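Long-range contact in Alr1585 protein (Nostoc sp., PDB 5C2I), which is a haem-containing dye-decolorizing (DyP-type) peroxidase that probably uses hydrogen peroxide to oxidise dyes and other substrates: residues H38-F50 against F144-D157. The protein carries 1 engineered substitution. Residues are numbered along the deposited sequence; the frame is centred on the assembly and turned at random.
Sequences HGRDHSVHLFLQF and FQSEIHALVLIADD
A classic beta bulge, with His149 and Ala150 both facing Leu48, begins the antiparallel pairing of strands 42-50 and 150-156. Leu48 O accepts a 2.8 Å bond from His149 N and a weak one from Ala150 N. Imidazole suits the bulge because it can accept and donate at once: His149 ND1 accepts from Phe50 N at 2.9 Å, tilted from the ring plane, while its NE2 donates almost in plane to Glu147 OE2. Gln49 CG lies over one face of this ring; with CG anti to the backbone N (chi1 -175°), the extended side chain carries Gln49 NE2 to a lone pair of Glu147 O at 2.8 Å, nearly straight (177°). A leucine in place of His149 would probably leave Phe50 N and the Glu147 carboxylate without these partners. Phe47 is clasped on both faces, by Leu151 CD1 and by the edge of Phe144 in a T-shaped stack (planes at 73°). At the far end the small Ala155 lets its CB lie over one face of the His38 ring in a CH-pi contact, 3.5 Å from His38 CE1, and Arg40 NH1 forms a 3.4 Å salt bridge with Asp156 OD1, although Asp91 O is its stronger partner. Such central pairing typifies the ferredoxin-like sheet of a DyP domain.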
ATOM      1  N   HIS A  38     -19.427  13.878 -10.963  1.00 17.43           N
ATOM      2  CA  HIS A  38     -19.222  12.529 -11.546  1.00 17.84           C
ATOM      3  C   HIS A  38     -18.459  11.586 -10.601  1.00 18.69           C
ATOM      4  O   HIS A  38     -18.601  10.382 -10.720  1.00 19.48           O
ATOM      5  CB  HIS A  38     -18.582  12.577 -12.951  1.00 17.73           C
ATOM      6  CG  HIS A  38     -17.211  13.182 -13.005  1.00 18.03           C
ATOM      7  ND1 HIS A  38     -16.112  12.599 -12.400  1.00 17.94           N
ATOM      8  CD2 HIS A  38     -16.743  14.271 -13.661  1.00 17.18           C
ATOM      9  CE1 HIS A  38     -15.038  13.325 -12.653  1.00 19.40           C
ATOM     10  NE2 HIS A  38     -15.391  14.345 -13.420  1.00 17.62           N
ATOM     11  N   GLY A  39     -17.686  12.142  -9.689  1.00 20.07           N
ATOM     12  CA  GLY A  39     -16.957  11.364  -8.680  1.00 23.70           C
ATOM     13  C   GLY A  39     -15.840  10.433  -9.159  1.00 24.89           C
ATOM     14  O   GLY A  39     -15.440   9.531  -8.429  1.00 25.10           O
ATOM     15  N   ARG A  40     -15.396  10.572 -10.408  1.00 21.44           N
ATOM     16  CA  ARG A  40     -14.347   9.695 -10.942  1.00 20.48           C
ATOM     17  C   ARG A  40     -12.991  10.277 -10.579  1.00 19.34           C
ATOM     18  O   ARG A  40     -12.815  11.503 -10.488  1.00 18.33           O
ATOM     19  CB  ARG A  40     -14.457   9.517 -12.467  1.00 20.55           C
ATOM     20  CG  ARG A  40     -15.840   9.122 -13.020  1.00 21.50           C
ATOM     21  CD  ARG A  40     -16.374   7.766 -12.563  1.00 21.27           C
ATOM     22  NE  ARG A  40     -17.693   7.567 -13.213  1.00 21.87           N
ATOM     23  CZ  ARG A  40     -17.941   6.826 -14.288  1.00 22.49           C
ATOM     24  NH1 ARG A  40     -17.004   6.090 -14.899  1.00 24.90           N
ATOM     25  NH2 ARG A  40     -19.159   6.830 -14.814  1.00 22.00           N
ATOM     26  N   ASP A  41     -12.018   9.401 -10.423  1.00 19.79           N
ATOM     27  CA  ASP A  41     -10.686   9.816  -9.961  1.00 21.99           C
ATOM     28  C   ASP A  41      -9.802  10.491 -11.011  1.00 20.52           C
ATOM     29  O   ASP A  41      -8.853  11.172 -10.667  1.00 20.02           O
ATOM     30  CB  ASP A  41      -9.933   8.606  -9.429  1.00 25.28           C
ATOM     31  CG  ASP A  41     -10.377   8.238  -8.032  1.00 32.68           C
ATOM     32  OD1 ASP A  41     -10.610   9.180  -7.211  1.00 35.07           O
ATOM     33  OD2 ASP A  41     -10.472   7.011  -7.785  1.00 35.67           O
ATOM     34  N   HIS A  42     -10.125  10.309 -12.267  1.00 18.04           N
ATOM     35  CA  HIS A  42      -9.295  10.845 -13.348  1.00 18.00           C
ATOM     36  C   HIS A  42     -10.192  11.441 -14.418  1.00 17.30           C
ATOM     37  O   HIS A  42     -11.284  10.935 -14.689  1.00 17.39           O
ATOM     38  CB  HIS A  42      -8.441   9.749 -13.962  1.00 18.46           C
ATOM     39  CG  HIS A  42      -7.455   9.167 -13.020  1.00 18.99           C
ATOM     40  ND1 HIS A  42      -6.243   9.773 -12.752  1.00 19.63           N
ATOM     41  CD2 HIS A  42      -7.512   8.063 -12.238  1.00 19.47           C
ATOM     42  CE1 HIS A  42      -5.609   9.079 -11.820  1.00 20.30           C
ATOM     43  NE2 HIS A  42      -6.355   8.032 -11.498  1.00 20.23           N
ATOM     44  N   SER A  43      -9.719  12.511 -15.031  1.00 17.60           N
ATOM     45  CA  SER A  43     -10.452  13.073 -16.118  1.00 17.75           C
ATOM     46  C   SER A  43      -9.522  13.630 -17.175  1.00 17.33           C
ATOM     47  O   SER A  43      -8.318  13.860 -16.923  1.00 17.19           O
ATOM     48  CB  SER A  43     -11.390  14.137 -15.602  1.00 17.92           C
ATOM     49  OG  SER A  43     -10.654  15.161 -15.058  1.00 18.71           O
ATOM     50  N   VAL A  44     -10.083  13.747 -18.365  1.00 16.63           N
ATOM     51  CA  VAL A  44      -9.386  14.377 -19.496  1.00 16.69           C
ATOM     52  C   VAL A  44     -10.281  15.495 -19.983  1.00 16.66           C
ATOM     53  O   VAL A  44     -11.499  15.305 -20.179  1.00 17.85           O
ATOM     54  CB  VAL A  44      -9.078  13.375 -20.616  1.00 17.07           C
ATOM     55  CG1 VAL A  44      -8.465  14.054 -21.834  1.00 17.88           C
ATOM     56  CG2 VAL A  44      -8.164  12.242 -20.108  1.00 17.10           C
ATOM     57  N   HIS A  45      -9.673  16.653 -20.178  1.00 16.64           N
ATOM     58  CA  HIS A  45     -10.344  17.833 -20.698  1.00 16.53           C
ATOM     59  C   HIS A  45      -9.723  18.158 -22.046  1.00 17.34           C
ATOM     60  O   HIS A  45      -8.520  18.422 -22.115  1.00 16.97           O
ATOM     61  CB  HIS A  45     -10.121  19.019 -19.753  1.00 16.99           C
ATOM     62  CG  HIS A  45     -10.697  18.826 -18.392  1.00 16.42           C
ATOM     63  ND1 HIS A  45     -10.339  19.629 -17.333  1.00 16.31           N
ATOM     64  CD2 HIS A  45     -11.557  17.901 -17.895  1.00 16.17           C
ATOM     65  CE1 HIS A  45     -10.996  19.236 -16.255  1.00 16.33           C
ATOM     66  NE2 HIS A  45     -11.725  18.182 -16.569  1.00 16.21           N
ATOM     67  N   LEU A  46     -10.529  18.108 -23.112  1.00 17.52           N
ATOM     68  CA  LEU A  46     -10.074  18.447 -24.466  1.00 18.13           C
ATOM     69  C   LEU A  46     -10.777  19.705 -24.934  1.00 18.49           C
ATOM     70  O   LEU A  46     -12.002  19.728 -25.096  1.00 18.23           O
ATOM     71  CB  LEU A  46     -10.346  17.303 -25.419  1.00 18.59           C
ATOM     72  CG  LEU A  46      -9.843  15.929 -25.065  1.00 18.65           C
ATOM     73  CD1 LEU A  46     -10.346  14.886 -26.063  1.00 19.32           C
ATOM     74  CD2 LEU A  46      -8.319  15.931 -24.982  1.00 19.17           C
ATOM     75  N   PHE A  47      -9.997  20.759 -25.149  1.00 18.26           N
ATOM     76  CA  PHE A  47     -10.518  22.018 -25.637  1.00 19.40           C
ATOM     77  C   PHE A  47     -10.393  22.037 -27.141  1.00 19.79           C
ATOM     78  O   PHE A  47      -9.322  21.752 -27.686  1.00 20.34           O
ATOM     79  CB  PHE A  47      -9.760  23.200 -25.040  1.00 19.80           C
ATOM     80  CG  PHE A  47     -10.021  23.385 -23.579  1.00 20.05           C
ATOM     81  CD1 PHE A  47      -9.283  22.683 -22.630  1.00 20.65           C
ATOM     82  CD2 PHE A  47     -11.007  24.214 -23.161  1.00 20.41           C
ATOM     83  CE1 PHE A  47      -9.531  22.840 -21.270  1.00 20.25           C
ATOM     84  CE2 PHE A  47     -11.302  24.353 -21.811  1.00 20.94           C
ATOM     85  CZ  PHE A  47     -10.550  23.694 -20.867  1.00 19.60           C
ATOM     86  N   LEU A  48     -11.482  22.375 -27.812  1.00 19.84           N
ATOM     87  CA  LEU A  48     -11.595  22.249 -29.236  1.00 20.57           C
ATOM     88  C   LEU A  48     -11.833  23.533 -29.947  1.00 21.36           C
ATOM     89  O   LEU A  48     -12.550  24.383 -29.466  1.00 21.18           O
ATOM     90  CB  LEU A  48     -12.783  21.350 -29.584  1.00 21.22           C
ATOM     91  CG  LEU A  48     -12.861  20.023 -28.875  1.00 20.47           C
ATOM     92  CD1 LEU A  48     -14.100  19.276 -29.396  1.00 21.09           C
ATOM     93  CD2 LEU A  48     -11.610  19.186 -29.102  1.00 21.36           C
ATOM     94  N   GLN A  49     -11.218  23.650 -31.119  1.00 21.52           N
ATOM     95  CA  GLN A  49     -11.581  24.627 -32.138  1.00 23.48           C
ATOM     96  C   GLN A  49     -11.918  23.862 -33.413  1.00 24.30           C
ATOM     97  O   GLN A  49     -11.054  23.158 -34.001  1.00 24.43           O
ATOM     98  CB  GLN A  49     -10.442  25.565 -32.430  1.00 24.06           C
ATOM     99  CG  GLN A  49     -10.759  26.685 -33.398  1.00 25.26           C
ATOM    100  CD  GLN A  49      -9.526  27.549 -33.623  1.00 27.47           C
ATOM    101  OE1 GLN A  49      -8.868  27.436 -34.625  1.00 28.84           O
ATOM    102  NE2 GLN A  49      -9.202  28.384 -32.659  1.00 28.45           N
ATOM    103  N   PHE A  50     -13.169  23.976 -33.831  1.00 24.01           N
ATOM    104  CA  PHE A  50     -13.623  23.255 -35.016  1.00 25.01           C
ATOM    105  C   PHE A  50     -12.987  23.814 -36.279  1.00 27.33           C
ATOM    106  O   PHE A  50     -12.697  25.011 -36.374  1.00 25.48           O
ATOM    107  CB  PHE A  50     -15.160  23.266 -35.083  1.00 25.06           C
ATOM    108  CG  PHE A  50     -15.806  22.582 -33.894  1.00 24.21           C
ATOM    109  CD1 PHE A  50     -15.558  21.232 -33.629  1.00 24.07           C
ATOM    110  CD2 PHE A  50     -16.677  23.256 -33.070  1.00 24.35           C
ATOM    111  CE1 PHE A  50     -16.131  20.599 -32.536  1.00 23.62           C
ATOM    112  CE2 PHE A  50     -17.256  22.627 -31.986  1.00 23.87           C
ATOM    113  CZ  PHE A  50     -16.981  21.297 -31.715  1.00 23.13           C
ATOM    114  N   PHE A 144      -5.089  28.390 -24.120  1.00 26.64           N
ATOM    115  CA  PHE A 144      -6.263  29.168 -23.826  1.00 23.70           C
ATOM    116  C   PHE A 144      -6.356  30.455 -24.624  1.00 25.27           C
ATOM    117  O   PHE A 144      -7.388  31.098 -24.598  1.00 24.03           O
ATOM    118  CB  PHE A 144      -6.333  29.461 -22.319  1.00 23.19           C
ATOM    119  CG  PHE A 144      -6.544  28.223 -21.470  1.00 22.50           C
ATOM    120  CD1 PHE A 144      -7.775  27.591 -21.437  1.00 21.79           C
ATOM    121  CD2 PHE A 144      -5.501  27.669 -20.756  1.00 22.49           C
ATOM    122  CE1 PHE A 144      -7.967  26.466 -20.675  1.00 20.40           C
ATOM    123  CE2 PHE A 144      -5.687  26.533 -19.995  1.00 21.35           C
ATOM    124  CZ  PHE A 144      -6.922  25.924 -19.962  1.00 20.84           C
ATOM    125  N   GLN A 145      -5.275  30.847 -25.312  1.00 25.79           N
ATOM    126  CA  GLN A 145      -5.318  32.042 -26.129  1.00 28.53           C
ATOM    127  C   GLN A 145      -6.050  31.843 -27.438  1.00 29.11           C
ATOM    128  O   GLN A 145      -6.426  32.808 -28.081  1.00 28.57           O
ATOM    129  CB  GLN A 145      -3.912  32.584 -26.378  1.00 29.12           C
ATOM    130  CG  GLN A 145      -3.266  33.052 -25.067  1.00 29.58           C
ATOM    131  CD  GLN A 145      -1.991  33.822 -25.260  1.00 31.70           C
ATOM    132  OE1 GLN A 145      -1.849  34.541 -26.229  1.00 37.22           O
ATOM    133  NE2 GLN A 145      -1.042  33.655 -24.354  1.00 32.33           N
ATOM    134  N   SER A 146      -6.214  30.600 -27.861  1.00 30.49           N
ATOM    135  CA  SER A 146      -6.976  30.294 -29.077  1.00 33.60           C
ATOM    136  C   SER A 146      -8.448  30.586 -28.862  1.00 33.21           C
ATOM    137  O   SER A 146      -8.909  30.641 -27.736  1.00 32.87           O
ATOM    138  CB  SER A 146      -6.845  28.813 -29.420  1.00 37.06           C
ATOM    139  OG  SER A 146      -5.508  28.530 -29.836  1.00 42.14           O
ATOM    140  N   GLU A 147      -9.186  30.757 -29.957  1.00 32.69           N
ATOM    141  CA  GLU A 147     -10.626  30.816 -29.890  1.00 33.58           C
ATOM    142  C   GLU A 147     -11.109  29.370 -29.612  1.00 30.12           C
ATOM    143  O   GLU A 147     -10.823  28.461 -30.366  1.00 30.11           O
ATOM    144  CB  GLU A 147     -11.224  31.344 -31.197  1.00 38.71           C
ATOM    145  CG  GLU A 147     -12.739  31.371 -31.171  1.00 43.07           C
ATOM    146  CD  GLU A 147     -13.356  31.982 -32.418  1.00 45.90           C
ATOM    147  OE1 GLU A 147     -13.025  33.149 -32.717  1.00 48.32           O
ATOM    148  OE2 GLU A 147     -14.207  31.315 -33.066  1.00 43.74           O
ATOM    149  N   ILE A 148     -11.743  29.189 -28.472  1.00 25.63           N
ATOM    150  CA  ILE A 148     -12.203  27.884 -28.054  1.00 23.95           C
ATOM    151  C   ILE A 148     -13.688  27.761 -28.363  1.00 21.88           C
ATOM    152  O   ILE A 148     -14.476  28.637 -28.001  1.00 21.14           O
ATOM    153  CB  ILE A 148     -11.925  27.686 -26.573  1.00 23.18           C
ATOM    154  CG1 ILE A 148     -10.411  27.669 -26.345  1.00 23.83           C
ATOM    155  CG2 ILE A 148     -12.571  26.408 -26.056  1.00 22.89           C
ATOM    156  CD1 ILE A 148     -10.029  27.684 -24.869  1.00 24.97           C
ATOM    157  N   HIS A 149     -14.041  26.672 -29.029  1.00 20.42           N
ATOM    158  CA  HIS A 149     -15.434  26.395 -29.379  1.00 20.30           C
ATOM    159  C   HIS A 149     -16.167  25.487 -28.424  1.00 19.15           C
ATOM    160  O   HIS A 149     -17.385  25.576 -28.253  1.00 18.47           O
ATOM    161  CB  HIS A 149     -15.505  25.811 -30.800  1.00 20.74           C
ATOM    162  CG  HIS A 149     -15.095  26.774 -31.879  1.00 21.64           C
ATOM    163  ND1 HIS A 149     -14.683  26.372 -33.121  1.00 22.11           N
ATOM    164  CD2 HIS A 149     -15.029  28.129 -31.894  1.00 22.47           C
ATOM    165  CE1 HIS A 149     -14.384  27.423 -33.859  1.00 23.16           C
ATOM    166  NE2 HIS A 149     -14.589  28.503 -33.137  1.00 22.59           N
ATOM    167  N   ALA A 150     -15.430  24.546 -27.833  1.00 19.07           N
ATOM    168  CA  ALA A 150     -16.042  23.483 -27.072  1.00 18.30           C
ATOM    169  C   ALA A 150     -15.069  22.824 -26.136  1.00 17.59           C
ATOM    170  O   ALA A 150     -13.842  22.947 -26.303  1.00 18.11           O
ATOM    171  CB  ALA A 150     -16.638  22.449 -28.027  1.00 19.03           C
ATOM    172  N   LEU A 151     -15.617  22.132 -25.146  1.00 17.44           N
ATOM    173  CA  LEU A 151     -14.848  21.345 -24.223  1.00 16.99           C
ATOM    174  C   LEU A 151     -15.478  19.951 -24.190  1.00 16.91           C
ATOM    175  O   LEU A 151     -16.678  19.806 -23.891  1.00 17.27           O
ATOM    176  CB  LEU A 151     -14.847  21.988 -22.849  1.00 16.74           C
ATOM    177  CG  LEU A 151     -14.279  21.178 -21.646  1.00 16.73           C
ATOM    178  CD1 LEU A 151     -12.832  20.727 -21.800  1.00 16.78           C
ATOM    179  CD2 LEU A 151     -14.446  21.971 -20.349  1.00 16.44           C
ATOM    180  N   VAL A 152     -14.645  18.936 -24.382  1.00 17.18           N
ATOM    181  CA  VAL A 152     -15.021  17.557 -24.120  1.00 17.46           C
ATOM    182  C   VAL A 152     -14.413  17.138 -22.770  1.00 17.06           C
ATOM    183  O   VAL A 152     -13.214  17.286 -22.539  1.00 16.80           O
ATOM    184  CB  VAL A 152     -14.490  16.661 -25.234  1.00 19.01           C
ATOM    185  CG1 VAL A 152     -14.801  15.217 -24.972  1.00 20.30           C
ATOM    186  CG2 VAL A 152     -15.086  17.082 -26.562  1.00 20.76           C
ATOM    187  N   LEU A 153     -15.231  16.548 -21.905  1.00 16.80           N
ATOM    188  CA  LEU A 153     -14.758  16.069 -20.597  1.00 16.60           C
ATOM    189  C   LEU A 153     -15.067  14.575 -20.543  1.00 16.80           C
ATOM    190  O   LEU A 153     -16.214  14.171 -20.701  1.00 16.76           O
ATOM    191  CB  LEU A 153     -15.459  16.834 -19.473  1.00 16.36           C
ATOM    192  CG  LEU A 153     -15.102  16.488 -18.010  1.00 16.58           C
ATOM    193  CD1 LEU A 153     -15.498  17.671 -17.115  1.00 17.99           C
ATOM    194  CD2 LEU A 153     -15.786  15.212 -17.527  1.00 17.53           C
ATOM    195  N   ILE A 154     -14.030  13.764 -20.318  1.00 17.36           N
ATOM    196  CA  ILE A 154     -14.164  12.325 -20.155  1.00 17.99           C
ATOM    197  C   ILE A 154     -13.499  11.887 -18.862  1.00 17.76           C
ATOM    198  O   ILE A 154     -12.403  12.347 -18.557  1.00 18.11           O
ATOM    199  CB  ILE A 154     -13.497  11.549 -21.320  1.00 20.32           C
ATOM    200  CG1 ILE A 154     -14.026  12.072 -22.665  1.00 22.79           C
ATOM    201  CG2 ILE A 154     -13.863  10.062 -21.247  1.00 20.30           C
ATOM    202  CD1 ILE A 154     -13.080  13.012 -23.295  1.00 28.11           C
ATOM    203  N   ALA A 155     -14.179  11.054 -18.071  1.00 16.79           N
ATOM    204  CA  ALA A 155     -13.708  10.701 -16.763  1.00 16.86           C
ATOM    205  C   ALA A 155     -13.948   9.239 -16.419  1.00 17.36           C
ATOM    206  O   ALA A 155     -14.901   8.616 -16.886  1.00 16.65           O
ATOM    207  CB  ALA A 155     -14.334  11.638 -15.693  1.00 16.77           C
ATOM    208  N   ASP A 156     -13.057   8.697 -15.614  1.00 18.08           N
ATOM    209  CA  ASP A 156     -13.098   7.312 -15.251  1.00 18.77           C
ATOM    210  C   ASP A 156     -12.139   7.088 -14.069  1.00 19.88           C
ATOM    211  O   ASP A 156     -11.168   7.803 -13.930  1.00 17.97           O
ATOM    212  CB  ASP A 156     -12.662   6.411 -16.395  1.00 20.36           C
ATOM    213  CG  ASP A 156     -13.224   4.991 -16.255  1.00 22.70           C
ATOM    214  OD1 ASP A 156     -14.405   4.773 -16.647  1.00 28.63           O
ATOM    215  OD2 ASP A 156     -12.553   4.110 -15.677  1.00 23.36           O
ATOM    216  N   ASP A 157     -12.433   6.083 -13.238  1.00 20.15           N
ATOM    217  CA  ASP A 157     -11.491   5.720 -12.163  1.00 21.46           C
ATOM    218  C   ASP A 157     -10.242   4.973 -12.650  1.00 21.52           C
ATOM    219  O   ASP A 157      -9.207   5.046 -11.991  1.00 22.22           O
ATOM    220  CB  ASP A 157     -12.199   4.865 -11.115  1.00 23.01           C
ATOM    221  CG  ASP A 157     -13.242   5.672 -10.318  1.00 24.59           C
ATOM    222  OD1 ASP A 157     -13.056   6.851 -10.048  1.00 22.43           O
ATOM    223  OD2 ASP A 157     -14.251   5.059  -9.955  1.00 31.07           O
TER
HETATM  224  O   HOH W   1     -16.103   6.557  -8.860  1.00 33.71           O
HETATM  225  O   HOH W   2     -14.973   4.709 -13.411  1.00 20.77           O
HETATM  226  O   HOH W   3      -8.068  31.122 -32.543  1.00 39.96           O